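Local structure of OBG-type G domain-containing protein (Pyrococcus horikoshii, 2E87) at residues D59-V64 against S138-I143; H92-G97 against L147-K152; F214-I219 against P336-V341. The protein is of unknown function but binds GDP and is probably a GTP-binding protein of the Obg type, related to the nucleolar GTP-binding protein NOG1. All blocks are in the same frame, centred on the assembly; numbering follows the deposited sequence.

Interaction 1: D59-V64 against S138-I143; sequences DNLRKV and SVLRDI
Leu-61 meets Leu-140 and Ile-143 through branched aliphatic groups that have no face or edge; the planar groups lie off to the side, where the guanidinium of Arg-62 takes Asp-59 OD1 at its edge and in its plane. That pair stays within one turn of helix 59-64 and is a long salt bridge, with Arg-62 NH1 4.0 Å from Asp-59 OD1. The contact proper is made by the outer methyls. Leu-61 points at the opposing segment and spreads its two branches over two partners: its CD1 lies 4.0 Å from Leu-140 CD2, while its CD2 is 4.4 Å from Ile-143 CD1. Leu-140 leaves its helix at an angle to this direction, and with CG anti to the carbonyl carbon (chi1 -65°) it swings CD2 across the line of the Leu-61 side chain instead of alongside it. Ile-143 has CG1 set between its own backbone N and carbonyl carbon (chi1 66°), and an extended second torsion of 167° carries CD1 out toward Leu-61. It stands at the N-cap position before helix 144-156. With the CA atoms of Leu-61 and Leu-140 10.0 Å apart, the gap is bridged from both sides, each leucine reaching part of the way to a methyl-methyl contact, and only 84 Å² is buried between the segments. Leu-17 of helix 14-30 also packs on Leu-61. Both segments lie in the NOG1 N-terminal helical domain. All three touching residues are buried and apolar. Their attraction is therefore dispersive and hydrophobic, depends on shape and distance, and fixes neither helix in register by any directional bond.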
loop_
_atom_site.group_PDB
_atom_site.type_symbol
_atom_site.label_atom_id
_atom_site.label_comp_id
_atom_site.label_asym_id
_atom_site.label_seq_id
_atom_site.Cartn_x
_atom_site.Cartn_y
_atom_site.Cartn_z
ATOM N N ASP A 59 -25.193 6.146 4.939
ATOM C CA ASP A 59 -24.635 4.959 5.555
ATOM C C ASP A 59 -23.697 4.229 4.610
ATOM O O ASP A 59 -22.602 3.846 5.015
ATOM C CB ASP A 59 -25.740 4.018 6.024
ATOM C CG ASP A 59 -26.491 4.562 7.231
ATOM O OD1 ASP A 59 -26.036 5.568 7.833
ATOM O OD2 ASP A 59 -27.536 3.972 7.578
ATOM N N ASN A 60 -24.104 4.042 3.355
ATOM C CA ASN A 60 -23.233 3.347 2.411
ATOM C C ASN A 60 -21.962 4.162 2.145
ATOM O O ASN A 60 -20.850 3.630 2.223
ATOM C CB ASN A 60 -23.974 3.030 1.103
ATOM C CG ASN A 60 -24.965 1.854 1.249
ATOM O OD1 ASN A 60 -24.609 0.690 1.054
ATOM N ND2 ASN A 60 -26.209 2.166 1.611
ATOM N N LEU A 61 -22.107 5.457 1.875
ATOM C CA LEU A 61 -20.923 6.263 1.619
ATOM C C LEU A 61 -19.977 6.295 2.819
ATOM O O LEU A 61 -18.770 6.110 2.664
ATOM C CB LEU A 61 -21.314 7.687 1.232
ATOM C CG LEU A 61 -22.050 7.827 -0.103
ATOM C CD1 LEU A 61 -22.504 9.257 -0.220
ATOM C CD2 LEU A 61 -21.149 7.427 -1.294
ATOM N N ARG A 62 -20.524 6.520 4.010
ATOM C CA ARG A 62 -19.721 6.595 5.219
ATOM C C ARG A 62 -18.929 5.320 5.476
ATOM O O ARG A 62 -17.858 5.367 6.086
ATOM C CB ARG A 62 -20.611 6.898 6.420
ATOM C CG ARG A 62 -19.847 7.225 7.683
ATOM C CD ARG A 62 -20.800 7.592 8.805
ATOM N NE ARG A 62 -21.220 8.995 8.742
ATOM C CZ ARG A 62 -22.473 9.401 8.561
ATOM N NH1 ARG A 62 -23.445 8.503 8.417
ATOM N NH2 ARG A 62 -22.755 10.704 8.546
ATOM N N LYS A 63 -19.462 4.188 5.020
ATOM C CA LYS A 63 -18.799 2.897 5.179
ATOM C C LYS A 63 -17.484 2.897 4.414
ATOM O O LYS A 63 -16.521 2.257 4.830
ATOM C CB LYS A 63 -19.696 1.762 4.657
ATOM C CG LYS A 63 -18.963 0.437 4.449
ATOM C CD LYS A 63 -19.844 -0.664 3.826
ATOM C CE LYS A 63 -20.772 -1.339 4.842
ATOM N NZ LYS A 63 -21.503 -2.529 4.276
ATOM N N VAL A 64 -17.452 3.605 3.287
ATOM C CA VAL A 64 -16.245 3.708 2.459
ATOM C C VAL A 64 -15.146 4.495 3.180
ATOM O O VAL A 64 -13.971 4.117 3.166
ATOM C CB VAL A 64 -16.535 4.439 1.128
ATOM C CG1 VAL A 64 -15.286 4.498 0.299
ATOM C CG2 VAL A 64 -17.647 3.735 0.366
ATOM N N SER A 138 -28.627 14.170 -7.905
ATOM C CA SER A 138 -27.660 15.075 -8.502
ATOM C C SER A 138 -26.330 15.126 -7.730
ATOM O O SER A 138 -25.254 15.110 -8.332
ATOM C CB SER A 138 -28.271 16.474 -8.601
ATOM O OG SER A 138 -27.306 17.420 -9.013
ATOM N N VAL A 139 -26.402 15.206 -6.404
ATOM C CA VAL A 139 -25.185 15.230 -5.599
ATOM C C VAL A 139 -24.403 13.950 -5.871
ATOM O O VAL A 139 -23.196 13.992 -6.082
ATOM C CB VAL A 139 -25.507 15.352 -4.080
ATOM C CG1 VAL A 139 -24.254 15.165 -3.245
ATOM C CG2 VAL A 139 -26.100 16.714 -3.783
ATOM N N LEU A 140 -25.093 12.813 -5.913
ATOM C CA LEU A 140 -24.412 11.538 -6.158
ATOM C C LEU A 140 -23.834 11.456 -7.563
ATOM O O LEU A 140 -22.784 10.836 -7.775
ATOM C CB LEU A 140 -25.358 10.349 -5.926
ATOM C CG LEU A 140 -25.827 10.179 -4.484
ATOM C CD1 LEU A 140 -26.790 8.986 -4.361
ATOM C CD2 LEU A 140 -24.584 10.000 -3.603
ATOM N N ARG A 141 -24.520 12.057 -8.534
ATOM C CA ARG A 141 -23.984 12.038 -9.884
ATOM C C ARG A 141 -22.783 12.960 -9.964
ATOM O O ARG A 141 -21.891 12.733 -10.765
ATOM C CB ARG A 141 -25.051 12.395 -10.921
ATOM C CG ARG A 141 -26.067 11.277 -11.044
ATOM C CD ARG A 141 -27.082 11.487 -12.134
ATOM N NE ARG A 141 -28.104 10.438 -12.114
ATOM C CZ ARG A 141 -29.389 10.652 -11.828
ATOM N NH1 ARG A 141 -29.808 11.882 -11.537
ATOM N NH2 ARG A 141 -30.257 9.642 -11.842
ATOM N N ASP A 142 -22.728 13.969 -9.103
ATOM C CA ASP A 142 -21.572 14.857 -9.107
ATOM C C ASP A 142 -20.306 14.054 -8.750
ATOM O O ASP A 142 -19.218 14.362 -9.237
ATOM C CB ASP A 142 -21.716 15.984 -8.078
ATOM C CG ASP A 142 -22.771 17.011 -8.452
ATOM O OD1 ASP A 142 -23.081 17.146 -9.652
ATOM O OD2 ASP A 142 -23.274 17.702 -7.534
ATOM N N ILE A 143 -20.446 13.038 -7.892
ATOM C CA ILE A 143 -19.285 12.238 -7.493
ATOM C C ILE A 143 -19.197 10.841 -8.106
ATOM O O ILE A 143 -18.333 10.059 -7.709
ATOM C CB ILE A 143 -19.191 12.063 -5.941
ATOM C CG1 ILE A 143 -20.357 11.226 -5.436
ATOM C CG2 ILE A 143 -19.173 13.414 -5.249
ATOM C CD1 ILE A 143 -20.179 10.760 -4.007
#

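Interaction 2: H92-G97 against L147-K152; sequences HKAMAG and LRYLNK. With SO4 (sulfate ion), chain B.
His-92 NE2 donates to O2 of a sulfate ion at 3.2 Å, from a side chain that starts away from the Tyr-149 and Leu-150 side chains touching Ala-94, two residues on. The bond is bent, with an N-H...O angle of 136°, although O2 sits at the imidazole edge and in its plane; a second, weak bond from the same nitrogen reaches O4. Ser-72 OG also holds this ion, which probably comes from the crystallisation liquor. On the packing side, Ala-94 CB is wedged between two residues of helix 147-152. It meets the tyrosine at the ring edge, near its plane, 3.7 Å from Tyr-149 CD2, and lies 3.8 Å from Leu-150 CG, where both leucine methyls also come close to it. This small side chain lets the CA atoms of Ala-94 and Leu-150 approach to 7.0 Å. Helices 88-117 and 144-156 thereby pack within the NOG1 N-terminal helical bundle, the two short segments crossing at -129° with their axes 9.6 Å apart. Tyr-149 has CG anti to its backbone N (chi1 156°), which puts the ring beside the start of helix 88-117, where it touches Phe-91, while the hydroxyl is hydrogen-bonded to the carbonyl oxygen of Val-86 at the end of helix 76-86. Selenomethionine Met-95 is bent at its second and third torsions and crosses Leu-150 at about a right angle. Its SE is 4.0 Å from Leu-150 CD2 and equally near CD1, so the selenium rides on the fork of the leucine, and the Met-95 side chain also touches Val-64 and Leu-65 of helix 38-67.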
loop_
_atom_site.group_PDB
_atom_site.type_symbol
_atom_site.label_atom_id
_atom_site.label_comp_id
_atom_site.label_asym_id
_atom_site.label_seq_id
_atom_site.Cartn_x
_atom_site.Cartn_y
_atom_site.Cartn_z
ATOM N N HIS A 92 -7.000 10.981 -2.333
ATOM C CA HIS A 92 -7.454 11.882 -1.282
ATOM C C HIS A 92 -8.651 12.698 -1.718
ATOM O O HIS A 92 -9.584 12.896 -0.939
ATOM C CB HIS A 92 -6.327 12.829 -0.845
ATOM C CG HIS A 92 -5.483 12.290 0.268
ATOM N ND1 HIS A 92 -4.168 12.664 0.454
ATOM C CD2 HIS A 92 -5.771 11.419 1.265
ATOM C CE1 HIS A 92 -3.683 12.045 1.517
ATOM N NE2 HIS A 92 -4.637 11.285 2.027
ATOM N N LYS A 93 -8.619 13.168 -2.961
ATOM C CA LYS A 93 -9.687 13.986 -3.496
ATOM C C LYS A 93 -10.965 13.230 -3.756
ATOM O O LYS A 93 -12.057 13.767 -3.565
ATOM C CB LYS A 93 -9.227 14.692 -4.766
ATOM C CG LYS A 93 -8.291 15.836 -4.463
ATOM C CD LYS A 93 -7.708 16.464 -5.707
ATOM C CE LYS A 93 -6.749 17.567 -5.300
ATOM N NZ LYS A 93 -6.017 18.132 -6.453
ATOM N N ALA A 94 -10.837 11.988 -4.195
ATOM C CA ALA A 94 -12.009 11.175 -4.453
ATOM C C ALA A 94 -12.691 10.965 -3.102
ATOM O O ALA A 94 -13.903 11.169 -2.962
ATOM C CB ALA A 94 -11.604 9.847 -5.068
HETATM N N MSE A 95 -11.900 10.589 -2.099
HETATM C CA MSE A 95 -12.444 10.373 -0.765
HETATM C C MSE A 95 -13.106 11.634 -0.255
HETATM O O MSE A 95 -14.183 11.577 0.328
HETATM C CB MSE A 95 -11.346 9.935 0.200
HETATM C CG MSE A 95 -10.796 8.542 -0.071
HETATM SE SE MSE A 95 -12.117 7.124 0.134
HETATM C CE MSE A 95 -12.111 7.005 2.076
ATOM N N ALA A 96 -12.469 12.779 -0.480
ATOM C CA ALA A 96 -13.029 14.046 -0.028
ATOM C C ALA A 96 -14.349 14.339 -0.745
ATOM O O ALA A 96 -15.211 15.023 -0.215
ATOM C CB ALA A 96 -12.031 15.184 -0.253
ATOM N N GLY A 97 -14.500 13.826 -1.955
ATOM C CA GLY A 97 -15.742 14.031 -2.666
ATOM C C GLY A 97 -16.849 13.265 -1.948
ATOM O O GLY A 97 -17.993 13.705 -1.892
ATOM N N LEU A 147 -16.574 7.816 -7.487
ATOM C CA LEU A 147 -16.924 6.514 -6.935
ATOM C C LEU A 147 -16.400 5.415 -7.850
ATOM O O LEU A 147 -15.847 4.413 -7.399
ATOM C CB LEU A 147 -18.431 6.371 -6.797
ATOM C CG LEU A 147 -19.141 7.287 -5.802
ATOM C CD1 LEU A 147 -20.646 7.105 -5.987
ATOM C CD2 LEU A 147 -18.710 6.976 -4.360
ATOM N N ARG A 148 -16.575 5.612 -9.147
ATOM C CA ARG A 148 -16.121 4.633 -10.107
ATOM C C ARG A 148 -14.605 4.477 -10.010
ATOM O O ARG A 148 -14.093 3.366 -10.026
ATOM C CB ARG A 148 -16.579 5.048 -11.497
ATOM C CG ARG A 148 -18.056 4.759 -11.693
ATOM C CD ARG A 148 -18.651 5.456 -12.899
ATOM N NE ARG A 148 -20.045 5.060 -13.051
ATOM C CZ ARG A 148 -20.432 3.864 -13.475
ATOM N NH1 ARG A 148 -19.531 2.947 -13.806
ATOM N NH2 ARG A 148 -21.714 3.565 -13.516
ATOM N N TYR A 149 -13.896 5.591 -9.885
ATOM C CA TYR A 149 -12.449 5.536 -9.738
ATOM C C TYR A 149 -12.068 4.796 -8.443
ATOM O O TYR A 149 -11.160 3.972 -8.451
ATOM C CB TYR A 149 -11.853 6.939 -9.713
ATOM C CG TYR A 149 -10.513 7.021 -9.005
ATOM C CD1 TYR A 149 -9.333 6.630 -9.641
ATOM C CD2 TYR A 149 -10.431 7.467 -7.673
ATOM C CE1 TYR A 149 -8.094 6.680 -8.970
ATOM C CE2 TYR A 149 -9.207 7.518 -6.995
ATOM C CZ TYR A 149 -8.044 7.121 -7.646
ATOM O OH TYR A 149 -6.852 7.148 -6.961
ATOM N N LEU A 150 -12.747 5.086 -7.338
ATOM C CA LEU A 150 -12.417 4.420 -6.075
ATOM C C LEU A 150 -12.593 2.909 -6.171
ATOM O O LEU A 150 -11.877 2.147 -5.527
ATOM C CB LEU A 150 -13.278 4.962 -4.928
ATOM C CG LEU A 150 -12.838 6.332 -4.433
ATOM C CD1 LEU A 150 -13.871 6.894 -3.492
ATOM C CD2 LEU A 150 -11.479 6.219 -3.745
ATOM N N ASN A 151 -13.525 2.472 -7.001
ATOM C CA ASN A 151 -13.748 1.051 -7.123
ATOM C C ASN A 151 -12.634 0.375 -7.908
ATOM O O ASN A 151 -12.301 -0.788 -7.643
ATOM C CB ASN A 151 -15.101 0.797 -7.758
ATOM C CG ASN A 151 -15.761 -0.434 -7.211
ATOM O OD1 ASN A 151 -15.568 -0.787 -6.048
ATOM N ND2 ASN A 151 -16.560 -1.089 -8.033
ATOM N N LYS A 152 -12.057 1.108 -8.864
ATOM C CA LYS A 152 -10.952 0.614 -9.688
ATOM C C LYS A 152 -9.638 0.694 -8.896
ATOM O O LYS A 152 -8.773 -0.170 -9.011
ATOM C CB LYS A 152 -10.810 1.441 -10.975
ATOM C CG LYS A 152 -11.948 1.300 -11.992
ATOM C CD LYS A 152 -11.853 2.395 -13.041
ATOM C CE LYS A 152 -13.115 2.501 -13.892
ATOM N NZ LYS A 152 -13.149 3.777 -14.681
HETATM S S SO4 B . -5.510 10.420 5.673
HETATM O O1 SO4 B . -5.424 9.478 6.869
HETATM O O2 SO4 B . -6.036 9.711 4.404
HETATM O O3 SO4 B . -6.517 11.501 6.092
HETATM O O4 SO4 B . -4.123 10.931 5.354
#

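Interaction 3: F214-I219 against P336-V341; sequences FRYQII and PLAEKV
Strand 214-219 and helix 336-341 meet with their segment axes 9.0 Å apart and their directions at 117°, so the helix passes across the start of the strand, and the closest CA atoms are those of Phe-214 and Ala-338. The helix is kinked at Pro-336 and Leu-337, just ahead of the touching residues. Phe-214 carries most of the strand's side. With CG anti to its carbonyl carbon (chi1 -57°), the ring leans onto the helix and spans two successive residues: Phe-214 CD2 is 3.6 Å from Ala-338 CB, and Phe-214 CE2 is 3.6 Å from Glu-339 CG. Both approach the ring obliquely. The glutamate's aliphatic part does the touching, its chain extended beyond CG and its carboxylate plane turned 65° from the ring, with a weak, long ion pair to Arg-335. Ala-338 CB is shared, because the hydroxyl end of Tyr-216 packs on it too, Tyr-216 OH 4.1 Å and CZ 4.4 Å from Ala-338 CB. With an alanine here instead of Phe-214, a gap would probably open over Ala-338 and leave Glu-339 CG without its ring partner. Tyr-216, two residues on, also lies against Leu-334 and Arg-335, and its ring meets that of Phe-209 on the neighbouring antiparallel strand 204-211. Strands 204-211 and 214-220 form a hairpin, and the second runs parallel to strand 169-173, which leads into the P-loop. A long C-terminal helix laid against this part of a mixed sheet is the arrangement of the Ras-like P-loop GTPase fold, here in an Obg-type G domain.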
loop_
_atom_site.group_PDB
_atom_site.type_symbol
_atom_site.label_atom_id
_atom_site.label_comp_id
_atom_site.label_asym_id
_atom_site.label_seq_id
_atom_site.Cartn_x
_atom_site.Cartn_y
_atom_site.Cartn_z
ATOM N N PHE A 214 14.437 -13.339 17.160
ATOM C CA PHE A 214 14.300 -12.209 16.250
ATOM C C PHE A 214 14.197 -12.702 14.806
ATOM O O PHE A 214 14.829 -13.688 14.415
ATOM C CB PHE A 214 15.491 -11.255 16.378
ATOM C CG PHE A 214 15.702 -10.725 17.772
ATOM C CD1 PHE A 214 16.352 -11.497 18.738
ATOM C CD2 PHE A 214 15.232 -9.464 18.130
ATOM C CE1 PHE A 214 16.526 -11.017 20.035
ATOM C CE2 PHE A 214 15.399 -8.972 19.413
ATOM C CZ PHE A 214 16.047 -9.747 20.371
ATOM N N ARG A 215 13.376 -12.018 14.019
ATOM C CA ARG A 215 13.193 -12.384 12.629
ATOM C C ARG A 215 13.797 -11.323 11.725
ATOM O O ARG A 215 13.742 -10.125 12.027
ATOM C CB ARG A 215 11.708 -12.569 12.339
ATOM C CG ARG A 215 11.095 -13.730 13.122
ATOM C CD ARG A 215 9.606 -13.515 13.379
ATOM N NE ARG A 215 8.760 -14.447 12.636
ATOM C CZ ARG A 215 8.709 -15.757 12.859
ATOM N NH1 ARG A 215 9.455 -16.304 13.810
ATOM N NH2 ARG A 215 7.913 -16.523 12.126
ATOM N N TYR A 216 14.417 -11.778 10.639
ATOM C CA TYR A 216 15.014 -10.871 9.666
ATOM C C TYR A 216 14.410 -11.165 8.316
ATOM O O TYR A 216 14.389 -12.312 7.874
ATOM C CB TYR A 216 16.524 -11.051 9.589
ATOM C CG TYR A 216 17.215 -10.700 10.867
ATOM C CD1 TYR A 216 17.368 -11.644 11.872
ATOM C CD2 TYR A 216 17.674 -9.406 11.101
ATOM C CE1 TYR A 216 17.956 -11.312 13.080
ATOM C CE2 TYR A 216 18.260 -9.067 12.306
ATOM C CZ TYR A 216 18.396 -10.030 13.294
ATOM O OH TYR A 216 18.962 -9.714 14.508
ATOM N N GLN A 217 13.897 -10.131 7.666
ATOM C CA GLN A 217 13.295 -10.311 6.359
ATOM C C GLN A 217 14.342 -10.123 5.236
ATOM O O GLN A 217 15.167 -9.217 5.289
ATOM C CB GLN A 217 12.143 -9.317 6.186
ATOM C CG GLN A 217 11.289 -9.594 4.970
ATOM C CD GLN A 217 10.107 -8.661 4.860
ATOM O OE1 GLN A 217 10.261 -7.435 4.804
ATOM N NE2 GLN A 217 8.912 -9.234 4.828
ATOM N N ILE A 218 14.295 -10.988 4.228
ATOM C CA ILE A 218 15.222 -10.911 3.101
ATOM C C ILE A 218 14.440 -10.841 1.785
ATOM O O ILE A 218 13.558 -11.661 1.548
ATOM C CB ILE A 218 16.136 -12.172 2.999
ATOM C CG1 ILE A 218 16.644 -12.612 4.383
ATOM C CG2 ILE A 218 17.314 -11.870 2.090
ATOM C CD1 ILE A 218 17.534 -11.603 5.082
ATOM N N ILE A 219 14.754 -9.862 0.939
ATOM C CA ILE A 219 14.100 -9.752 -0.368
ATOM C C ILE A 219 15.138 -9.487 -1.443
ATOM O O ILE A 219 16.194 -8.921 -1.172
ATOM C CB ILE A 219 13.071 -8.590 -0.445
ATOM C CG1 ILE A 219 13.785 -7.247 -0.347
ATOM C CG2 ILE A 219 12.051 -8.710 0.662
ATOM C CD1 ILE A 219 12.873 -6.057 -0.584
ATOM N N PRO A 336 20.460 -4.650 16.584
ATOM C CA PRO A 336 20.017 -3.511 17.392
ATOM C C PRO A 336 18.636 -3.025 16.956
ATOM O O PRO A 336 17.740 -2.862 17.782
ATOM C CB PRO A 336 21.122 -2.464 17.178
ATOM C CG PRO A 336 21.882 -2.948 15.970
ATOM C CD PRO A 336 21.834 -4.443 16.104
ATOM N N LEU A 337 18.460 -2.809 15.656
ATOM C CA LEU A 337 17.173 -2.361 15.143
ATOM C C LEU A 337 16.083 -3.362 15.507
ATOM O O LEU A 337 14.957 -2.977 15.795
ATOM C CB LEU A 337 17.214 -2.193 13.622
ATOM C CG LEU A 337 15.844 -1.856 13.017
ATOM C CD1 LEU A 337 15.330 -0.556 13.621
ATOM C CD2 LEU A 337 15.938 -1.739 11.503
ATOM N N ALA A 338 16.418 -4.648 15.485
ATOM C CA ALA A 338 15.449 -5.691 15.813
ATOM C C ALA A 338 14.976 -5.572 17.267
ATOM O O ALA A 338 13.798 -5.768 17.563
ATOM C CB ALA A 338 16.065 -7.066 15.575
ATOM N N GLU A 339 15.903 -5.253 18.171
ATOM C CA GLU A 339 15.573 -5.100 19.588
ATOM C C GLU A 339 14.736 -3.836 19.778
ATOM O O GLU A 339 13.763 -3.832 20.529
ATOM C CB GLU A 339 16.858 -5.032 20.434
ATOM C CG GLU A 339 17.689 -6.321 20.380
ATOM C CD GLU A 339 19.022 -6.234 21.127
ATOM O OE1 GLU A 339 19.755 -5.235 20.955
ATOM O OE2 GLU A 339 19.348 -7.181 21.872
ATOM N N LYS A 340 15.113 -2.771 19.079
ATOM C CA LYS A 340 14.386 -1.512 19.158
ATOM C C LYS A 340 12.966 -1.673 18.632
ATOM O O LYS A 340 12.037 -1.100 19.187
ATOM C CB LYS A 340 15.105 -0.419 18.363
ATOM C CG LYS A 340 14.367 0.903 18.353
ATOM C CD LYS A 340 15.310 2.048 18.022
ATOM C CE LYS A 340 14.664 3.401 18.297
ATOM N NZ LYS A 340 15.671 4.504 18.352
ATOM N N VAL A 341 12.806 -2.437 17.552
ATOM C CA VAL A 341 11.487 -2.681 16.973
ATOM C C VAL A 341 10.650 -3.448 17.984
ATOM O O VAL A 341 9.500 -3.102 18.246
ATOM C CB VAL A 341 11.575 -3.517 15.670
ATOM C CG1 VAL A 341 10.196 -4.005 15.263
ATOM C CG2 VAL A 341 12.159 -2.675 14.554
#

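From the N terminus the chain passes 59-64 and then 92-97 before it returns to 138-143, closing interaction 1 over 73 intervening, mostly helical residues; 147-152 follows after three more residues and closes interaction 2. The two loops therefore cross. Their centres are 10 Å apart and they touch, Leu-61 packing on Leu-147 and Ile-143 on Gly-97, so helices 38-67, 88-117, 122-142 and 144-156 are tied into one bundle. Interaction 3 comes later in series: 214-219 and 336-341 join the sheet of the G domain to the C-terminal helix. Its centre lies 43 Å from that of interaction 1 and 36 Å from that of interaction 2, on the opposite side of the chain's centre.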